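Local coordinates for protein MGS-M4 (Unidentified, PDB 4Q3M) that probably catalyses the NAD(P)H-dependent reduction of carbonyl compounds as a TIM-barrel aldo-keto reductase, its natural substrate being unknown, at residues M188-K193 and K263-E268; T164-F169 and S255-N260; Y184-S189 and I225-K230. All coordinates share one frame; numbering follows the deposited sequence.

Contact 1: residues M188-K193 and K263-E268; sequences MSHQIK and KKIFTE. With SO4 (sulfate ion), chain G.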
# COMPACT_ATOMS: atom_id res chain seq x y z
N MET A 188 0.78 5.11 -15.55
CA MET A 188 1.81 4.53 -14.70
C MET A 188 3.04 5.42 -14.54
O MET A 188 4.12 4.94 -14.20
CB MET A 188 2.23 3.15 -15.23
CG MET A 188 1.16 2.08 -15.10
SD MET A 188 1.72 0.45 -15.62
CE MET A 188 3.06 0.16 -14.47
N SER A 189 2.86 6.72 -14.79
CA SER A 189 3.90 7.73 -14.57
C SER A 189 5.25 7.36 -15.18
O SER A 189 5.34 6.99 -16.35
CB SER A 189 4.07 7.99 -13.07
OG SER A 189 5.11 8.93 -12.83
N HIS A 190 6.31 7.47 -14.37
CA HIS A 190 7.67 7.19 -14.83
C HIS A 190 7.87 5.71 -15.17
O HIS A 190 8.85 5.34 -15.80
CB HIS A 190 8.68 7.62 -13.77
CG HIS A 190 8.55 6.89 -12.47
ND1 HIS A 190 9.21 5.72 -12.20
CD2 HIS A 190 7.82 7.17 -11.36
CE1 HIS A 190 8.90 5.31 -10.98
NE2 HIS A 190 8.05 6.17 -10.45
N GLN A 191 6.92 4.88 -14.75
CA GLN A 191 6.91 3.47 -15.14
C GLN A 191 6.07 3.29 -16.40
O GLN A 191 5.34 2.32 -16.54
CB GLN A 191 6.37 2.60 -14.00
CG GLN A 191 7.29 2.52 -12.80
CD GLN A 191 8.63 1.89 -13.13
OE1 GLN A 191 9.69 2.45 -12.81
NE2 GLN A 191 8.60 0.73 -13.78
N ILE A 192 6.20 4.25 -17.31
CA ILE A 192 5.46 4.27 -18.56
C ILE A 192 5.72 3.03 -19.41
O ILE A 192 4.90 2.65 -20.25
CB ILE A 192 5.81 5.55 -19.38
CG1 ILE A 192 4.93 5.69 -20.62
CG2 ILE A 192 7.29 5.55 -19.76
CD1 ILE A 192 3.46 5.85 -20.31
N LYS A 193 6.85 2.37 -19.17
CA LYS A 193 7.29 1.26 -20.01
C LYS A 193 6.45 0.00 -19.87
O LYS A 193 6.12 -0.64 -20.87
CB LYS A 193 8.76 0.93 -19.73
CG LYS A 193 9.71 1.45 -20.79
CD LYS A 193 11.09 0.81 -20.67
CE LYS A 193 11.77 1.21 -19.37
NZ LYS A 193 12.92 0.31 -19.06
N LYS A 263 1.15 -4.09 -8.05
CA LYS A 263 2.42 -3.43 -7.75
C LYS A 263 2.23 -1.92 -7.68
O LYS A 263 2.18 -1.24 -8.71
CB LYS A 263 3.47 -3.79 -8.81
CG LYS A 263 4.80 -3.08 -8.62
CD LYS A 263 5.77 -3.41 -9.74
CE LYS A 263 6.33 -4.82 -9.60
NZ LYS A 263 7.25 -4.93 -8.44
N LYS A 264 2.11 -1.40 -6.46
CA LYS A 264 1.92 0.03 -6.26
C LYS A 264 3.22 0.79 -6.50
O LYS A 264 4.27 0.43 -5.97
CB LYS A 264 1.40 0.30 -4.84
CG LYS A 264 1.13 1.76 -4.55
CD LYS A 264 0.23 1.92 -3.33
CE LYS A 264 0.03 3.39 -2.98
NZ LYS A 264 -0.43 4.18 -4.16
N ILE A 265 3.14 1.84 -7.30
CA ILE A 265 4.32 2.61 -7.67
C ILE A 265 4.73 3.61 -6.60
O ILE A 265 5.89 3.69 -6.22
CB ILE A 265 4.11 3.36 -9.00
CG1 ILE A 265 3.76 2.37 -10.12
CG2 ILE A 265 5.34 4.17 -9.37
CD1 ILE A 265 3.48 3.04 -11.45
N PHE A 266 3.76 4.39 -6.12
CA PHE A 266 4.06 5.49 -5.21
C PHE A 266 3.98 5.10 -3.74
O PHE A 266 3.58 3.99 -3.40
CB PHE A 266 3.12 6.66 -5.50
CG PHE A 266 3.33 7.28 -6.86
CD1 PHE A 266 4.32 8.22 -7.06
CD2 PHE A 266 2.54 6.90 -7.93
CE1 PHE A 266 4.52 8.78 -8.31
CE2 PHE A 266 2.74 7.45 -9.18
CZ PHE A 266 3.73 8.40 -9.37
N THR A 267 4.38 6.04 -2.88
CA THR A 267 4.52 5.82 -1.44
C THR A 267 3.30 5.16 -0.81
O THR A 267 2.16 5.54 -1.08
CB THR A 267 4.78 7.16 -0.72
OG1 THR A 267 5.84 7.86 -1.37
CG2 THR A 267 5.16 6.91 0.74
N GLU A 268 3.55 4.16 0.03
CA GLU A 268 2.49 3.46 0.75
C GLU A 268 1.73 4.45 1.64
O GLU A 268 2.33 5.35 2.23
CB GLU A 268 3.08 2.31 1.58
CG GLU A 268 2.09 1.19 1.90
CD GLU A 268 1.15 1.54 3.04
OE1 GLU A 268 1.59 2.23 3.98
OE2 GLU A 268 -0.02 1.11 2.99
S SO4 G . 0.81 9.83 -15.94
O1 SO4 G . 2.03 10.15 -16.67
O2 SO4 G . 0.77 10.60 -14.70
O3 SO4 G . -0.35 10.16 -16.76
O4 SO4 G . 0.79 8.40 -15.62
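Ile265 does most of the touching here, pushing its two branches against the turn formed by Met188 to Gln191. With CG2 anti to the backbone N and the CG1 arm extended to its end (chi1 -58°, chi2 178°), the side chain forks. The Ile265 CD1 tip comes closest to Met188 O, at 3.4 Å. It also lies 4.0 Å from Met188 CB, where the two side chains meet at about a right angle, and 3.9 Å from Gln191 CB. The other branch, Ile265 CG2, comes obliquely to the imidazole of His190, 3.5 Å from His190 NE2, the two side chains running past one another in opposite senses. A second apolar touch joins the next pair: Ser189 CB sits at the edge of the Phe266 ring, near its plane, 3.7 Å from Phe266 CZ.

The polar bonds lie around the interface, not across it. Gln191 N closes the turn on Met188 O at 2.9 Å, and Ser189 N donates to sulfate O4 at 2.8 Å. Behind the other segment, Glu160 accepts from the backbone N of both Ile265 and Phe266, and forms a salt bridge with Lys264 NZ.

With no hydrogen bond across it, the contact rests on van der Waals packing, apolar Ile265 and Phe266 against a largely polar turn, while each side keeps its own polar bonds.

Contact 2: residues T164-F169 and S255-N260; sequences TLQNHF and SIRSVN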
# COMPACT_ATOMS: atom_id res chain seq x y z
N THR A 164 -2.29 -1.76 -13.79
CA THR A 164 -1.54 -2.71 -12.98
C THR A 164 -1.87 -2.55 -11.49
O THR A 164 -1.57 -3.43 -10.68
CB THR A 164 -0.01 -2.57 -13.18
OG1 THR A 164 0.36 -1.19 -13.09
CG2 THR A 164 0.39 -3.10 -14.55
N LEU A 165 -2.50 -1.43 -11.15
CA LEU A 165 -2.99 -1.20 -9.79
C LEU A 165 -4.41 -0.66 -9.87
O LEU A 165 -4.64 0.55 -9.78
CB LEU A 165 -2.08 -0.23 -9.04
CG LEU A 165 -2.35 -0.05 -7.54
CD1 LEU A 165 -1.91 -1.28 -6.76
CD2 LEU A 165 -1.66 1.20 -7.01
N GLN A 166 -5.37 -1.56 -10.03
CA GLN A 166 -6.73 -1.18 -10.42
C GLN A 166 -7.62 -0.74 -9.25
O GLN A 166 -8.64 -0.08 -9.47
CB GLN A 166 -7.39 -2.34 -11.16
CG GLN A 166 -6.58 -2.82 -12.36
CD GLN A 166 -7.34 -3.78 -13.25
OE1 GLN A 166 -8.50 -4.11 -12.98
NE2 GLN A 166 -6.70 -4.23 -14.32
N ASN A 167 -7.23 -1.10 -8.03
CA ASN A 167 -7.90 -0.62 -6.82
C ASN A 167 -9.41 -0.85 -6.79
O ASN A 167 -10.17 0.06 -6.46
CB ASN A 167 -7.62 0.87 -6.62
CG ASN A 167 -6.15 1.19 -6.53
OD1 ASN A 167 -5.35 0.38 -6.05
ND2 ASN A 167 -5.77 2.38 -6.99
N HIS A 168 -9.84 -2.06 -7.12
CA HIS A 168 -11.27 -2.37 -7.15
C HIS A 168 -11.90 -2.34 -5.76
O HIS A 168 -13.07 -1.98 -5.60
CB HIS A 168 -11.51 -3.74 -7.79
CG HIS A 168 -11.28 -3.76 -9.27
ND1 HIS A 168 -12.28 -3.52 -10.18
CD2 HIS A 168 -10.16 -3.98 -9.99
CE1 HIS A 168 -11.79 -3.60 -11.40
NE2 HIS A 168 -10.50 -3.87 -11.32
N PHE A 169 -11.12 -2.71 -4.75
CA PHE A 169 -11.60 -2.71 -3.37
C PHE A 169 -11.84 -1.28 -2.88
O PHE A 169 -12.91 -0.97 -2.37
CB PHE A 169 -10.60 -3.42 -2.45
CG PHE A 169 -11.08 -3.59 -1.04
CD1 PHE A 169 -11.80 -4.72 -0.68
CD2 PHE A 169 -10.82 -2.63 -0.08
CE1 PHE A 169 -12.25 -4.88 0.62
CE2 PHE A 169 -11.26 -2.79 1.22
CZ PHE A 169 -11.98 -3.92 1.57
N SER A 255 -10.62 -8.33 -20.20
CA SER A 255 -9.25 -8.58 -20.65
C SER A 255 -8.29 -7.61 -19.97
O SER A 255 -7.15 -7.97 -19.67
CB SER A 255 -9.16 -8.44 -22.17
OG SER A 255 -7.92 -8.93 -22.66
N ILE A 256 -8.75 -6.39 -19.74
CA ILE A 256 -7.96 -5.39 -19.03
C ILE A 256 -7.90 -5.72 -17.54
O ILE A 256 -6.94 -5.39 -16.85
CB ILE A 256 -8.55 -3.97 -19.23
CG1 ILE A 256 -8.58 -3.60 -20.72
CG2 ILE A 256 -7.76 -2.92 -18.46
CD1 ILE A 256 -9.03 -2.19 -21.00
N ARG A 257 -8.94 -6.40 -17.05
CA ARG A 257 -9.02 -6.77 -15.64
C ARG A 257 -7.85 -7.66 -15.21
O ARG A 257 -7.35 -7.53 -14.09
CB ARG A 257 -10.35 -7.48 -15.36
CG ARG A 257 -10.52 -7.92 -13.92
CD ARG A 257 -10.46 -6.75 -12.97
NE ARG A 257 -10.51 -7.17 -11.57
CZ ARG A 257 -9.44 -7.45 -10.83
NH1 ARG A 257 -8.23 -7.35 -11.36
NH2 ARG A 257 -9.58 -7.82 -9.57
N SER A 258 -7.42 -8.54 -16.10
CA SER A 258 -6.40 -9.53 -15.77
C SER A 258 -4.99 -8.94 -15.67
O SER A 258 -4.10 -9.55 -15.07
CB SER A 258 -6.41 -10.66 -16.79
OG SER A 258 -7.62 -11.40 -16.73
N VAL A 259 -4.78 -7.77 -16.26
CA VAL A 259 -3.44 -7.18 -16.30
C VAL A 259 -3.10 -6.47 -14.99
O VAL A 259 -2.05 -5.83 -14.87
CB VAL A 259 -3.28 -6.21 -17.49
CG1 VAL A 259 -3.89 -6.81 -18.74
CG2 VAL A 259 -3.93 -4.87 -17.19
N ASN A 260 -3.99 -6.59 -14.01
CA ASN A 260 -3.72 -6.09 -12.67
C ASN A 260 -2.66 -6.93 -11.97
O ASN A 260 -2.75 -8.16 -11.95
CB ASN A 260 -5.00 -6.06 -11.83
CG ASN A 260 -4.79 -5.42 -10.47
OD1 ASN A 260 -4.30 -4.30 -10.37
ND2 ASN A 260 -5.16 -6.14 -9.42
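Gln166 and His168 meet Arg257 and Asn260 in a polar, partly buried contact. It joins the loop between strand 156-160 and helix 168-176 to the end of helix 250-257 and the type I turn from Arg257 to Asn260.

The Gln166 side chain runs extended beyond CG into the turn, and its amide is gripped at both ends. Gln166 NE2 donates to Ile256 O at 2.8 Å, with the acceptor close to the amide plane, and also to Val163 O. At the other end Gln166 OE1 takes a fairly straight bond from His168 NE2 (2.6 Å, 161°) that lies in both the carbonyl plane and the ring plane. The pattern is consistent with the modelled amide orientation and probably limits rotation of the imidazole. Ile256 O is shared: Val259 N reaches it from the opposite face at 3.3 Å.

Arg257 then covers the imidazole. Its guanidinium lies flat on one face of the His168 ring, offset toward the rim, with centres 4.1 Å apart and planes at 18°. The guanidinium and the in-plane NE2 bond thus use different parts of the ring, its face and its edge. The charge of Arg257 is answered by Asp273 of the second subunit, which takes a salt bridge from NH2.

Asn260 holds the loop backbone. Its CG stands opposite the backbone N (chi1 -175°), which carries Asn260 OD1 to within 3.0 Å of Gln166 N, the donor well above the carbonyl plane. Asn260 ND2 turns instead to Asp273 of the second subunit.

Both pieces belong to the TIM barrel of the aldo-keto reductases: a loop leaving the C-terminal end of a barrel strand, braced by the end of the chain's last helix where the second subunit also arrives.

Contact 3: residues Y184-S189 and I225-K230; sequences YAPLMS and IVVIPK. With SO4 (sulfate ion), chain G.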
# COMPACT_ATOMS: atom_id res chain seq x y z
N TYR A 184 -4.79 9.35 -10.46
CA TYR A 184 -3.58 9.98 -10.95
C TYR A 184 -2.60 8.89 -11.34
O TYR A 184 -2.79 7.72 -10.99
CB TYR A 184 -2.97 10.95 -9.92
CG TYR A 184 -2.20 10.33 -8.76
CD1 TYR A 184 -0.88 9.92 -8.92
CD2 TYR A 184 -2.78 10.20 -7.51
CE1 TYR A 184 -0.17 9.37 -7.86
CE2 TYR A 184 -2.08 9.66 -6.45
CZ TYR A 184 -0.78 9.25 -6.63
OH TYR A 184 -0.08 8.70 -5.58
N ALA A 185 -1.55 9.27 -12.07
CA ALA A 185 -0.66 8.32 -12.73
C ALA A 185 -1.43 7.26 -13.52
O ALA A 185 -1.19 6.06 -13.35
CB ALA A 185 0.26 7.66 -11.71
N PRO A 186 -2.35 7.68 -14.41
CA PRO A 186 -3.12 6.67 -15.14
C PRO A 186 -2.28 5.97 -16.21
O PRO A 186 -2.65 4.90 -16.67
CB PRO A 186 -4.24 7.49 -15.77
CG PRO A 186 -3.64 8.82 -15.99
CD PRO A 186 -2.69 9.05 -14.85
N LEU A 187 -1.17 6.59 -16.59
CA LEU A 187 -0.25 5.99 -17.55
C LEU A 187 0.96 5.42 -16.83
O LEU A 187 2.03 5.28 -17.42
CB LEU A 187 0.18 7.02 -18.60
CG LEU A 187 -0.94 7.65 -19.42
CD1 LEU A 187 -0.38 8.49 -20.56
CD2 LEU A 187 -1.90 6.59 -19.95
N MET A 188 0.78 5.11 -15.55
CA MET A 188 1.81 4.53 -14.70
C MET A 188 3.04 5.42 -14.54
O MET A 188 4.12 4.94 -14.20
CB MET A 188 2.23 3.15 -15.23
CG MET A 188 1.16 2.08 -15.10
SD MET A 188 1.72 0.45 -15.62
CE MET A 188 3.06 0.16 -14.47
N SER A 189 2.86 6.72 -14.79
CA SER A 189 3.90 7.73 -14.57
C SER A 189 5.25 7.36 -15.18
O SER A 189 5.34 6.99 -16.35
CB SER A 189 4.07 7.99 -13.07
OG SER A 189 5.11 8.93 -12.83
N ILE A 225 -14.44 6.60 -13.44
CA ILE A 225 -13.37 7.17 -12.62
C ILE A 225 -12.77 8.40 -13.29
O ILE A 225 -12.42 8.36 -14.47
CB ILE A 225 -12.26 6.13 -12.36
CG1 ILE A 225 -12.79 4.97 -11.52
CG2 ILE A 225 -11.07 6.79 -11.67
CD1 ILE A 225 -11.74 3.93 -11.19
N VAL A 226 -12.66 9.49 -12.53
CA VAL A 226 -12.03 10.70 -13.04
C VAL A 226 -10.55 10.46 -13.28
O VAL A 226 -9.84 9.96 -12.40
CB VAL A 226 -12.21 11.88 -12.06
CG1 VAL A 226 -11.53 13.13 -12.60
CG2 VAL A 226 -13.69 12.15 -11.82
N VAL A 227 -10.08 10.81 -14.47
CA VAL A 227 -8.70 10.54 -14.86
C VAL A 227 -7.96 11.83 -15.23
O VAL A 227 -8.50 12.70 -15.91
CB VAL A 227 -8.65 9.54 -16.05
CG1 VAL A 227 -9.51 10.03 -17.20
CG2 VAL A 227 -7.22 9.31 -16.50
N ILE A 228 -6.72 11.95 -14.77
CA ILE A 228 -5.91 13.14 -15.03
C ILE A 228 -4.49 12.80 -15.48
O ILE A 228 -3.55 12.86 -14.69
CB ILE A 228 -5.84 14.04 -13.79
CG1 ILE A 228 -5.71 13.20 -12.52
CG2 ILE A 228 -7.09 14.91 -13.69
CD1 ILE A 228 -5.41 14.00 -11.28
N PRO A 229 -4.32 12.44 -16.76
CA PRO A 229 -2.99 12.12 -17.29
C PRO A 229 -2.09 13.35 -17.37
O PRO A 229 -2.51 14.40 -17.87
CB PRO A 229 -3.29 11.56 -18.68
CG PRO A 229 -4.60 12.15 -19.06
CD PRO A 229 -5.38 12.26 -17.78
N LYS A 230 -0.86 13.21 -16.88
CA LYS A 230 0.11 14.31 -16.90
C LYS A 230 0.93 14.30 -18.19
O LYS A 230 1.33 13.23 -18.66
CB LYS A 230 1.04 14.22 -15.69
CG LYS A 230 0.32 14.06 -14.36
CD LYS A 230 1.30 13.84 -13.22
CE LYS A 230 0.59 13.51 -11.92
NZ LYS A 230 -0.24 14.64 -11.43
S SO4 G . 0.81 9.83 -15.94
O1 SO4 G . 2.03 10.15 -16.67
O2 SO4 G . 0.77 10.60 -14.70
O3 SO4 G . -0.35 10.16 -16.76
O4 SO4 G . 0.79 8.40 -15.62
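Val227 places CG2 opposite its own backbone N, and that methyl comes to Pro186; Ile228 has CG1 between its backbone N and carbonyl carbon (chi1 40°), which swings CD1 over to Tyr184. Both groups lie deep in the chain, where the last strand of the TIM barrel, 226-227, and the residues after it meet the loop that leaves strand 180-184.

Pro186 is the central piece: its CB lies 3.6 Å from Val227 CG2, and its CG, further round the ring, approaches Pro229, 3.6 Å from Pro229 CA and 3.9 Å from Pro229 CB. Leu220 touches both Pro186 and Val227, so helix 212-222 packs on both. An alanine here would keep CB near Val227 but lose the ring atoms against Pro229, and is likely to leave a gap there and the loop freer to shift. Next to it, Ile228 CD1 touches Tyr184 at CB, 4.1 Å away, while the phenol turns off elsewhere: its OH bonds to Asn137 and its ring meets Phe266.

No hydrogen bond crosses between the segments, yet a sulfate, probably from the crystallisation liquor, ties them together through backbone N-H groups. The type I turn from Ala185 to Met188, closed by Met188 N on Ala185 O, presents Leu187 N toward the ion. Lys230 runs its aliphatic chain alongside sulfate O2, CG at 3.5 Å. In relatives of this family, the loop after the seventh strand and the Pro-Lys segment after the eighth grip phosphates of the nicotinamide coenzyme, and the sulfate is consistent with such an anion site. Leu187 N donates to sulfate O4 at 2.8 Å, while from the other segment Lys230 N donates to sulfate O3 at 3.1 Å.

How the contacts relate
The chain runs through these segments in the order 164-169, 184-193, 225-230, 255-260, 263-268. Contacts 1 and 3 share Met188 and Ser189 and both touch the sulfate, their centres about 11 Å apart; the centre of contact 2 lies about 14 Å from each of theirs. Contact 3 sits nearest the centre of the chain, where the chain leaves the last two barrel strands, and contacts 1 and 2 lie farther out, where both also meet the second subunit. Met188 SD packs on Thr164 OG1 at 3.3 Å, joining contact 2 to the loop of the other two. Together they connect a sulfate site that may mark where the coenzyme's phosphates bind, the C-terminal tail and the dimer interface.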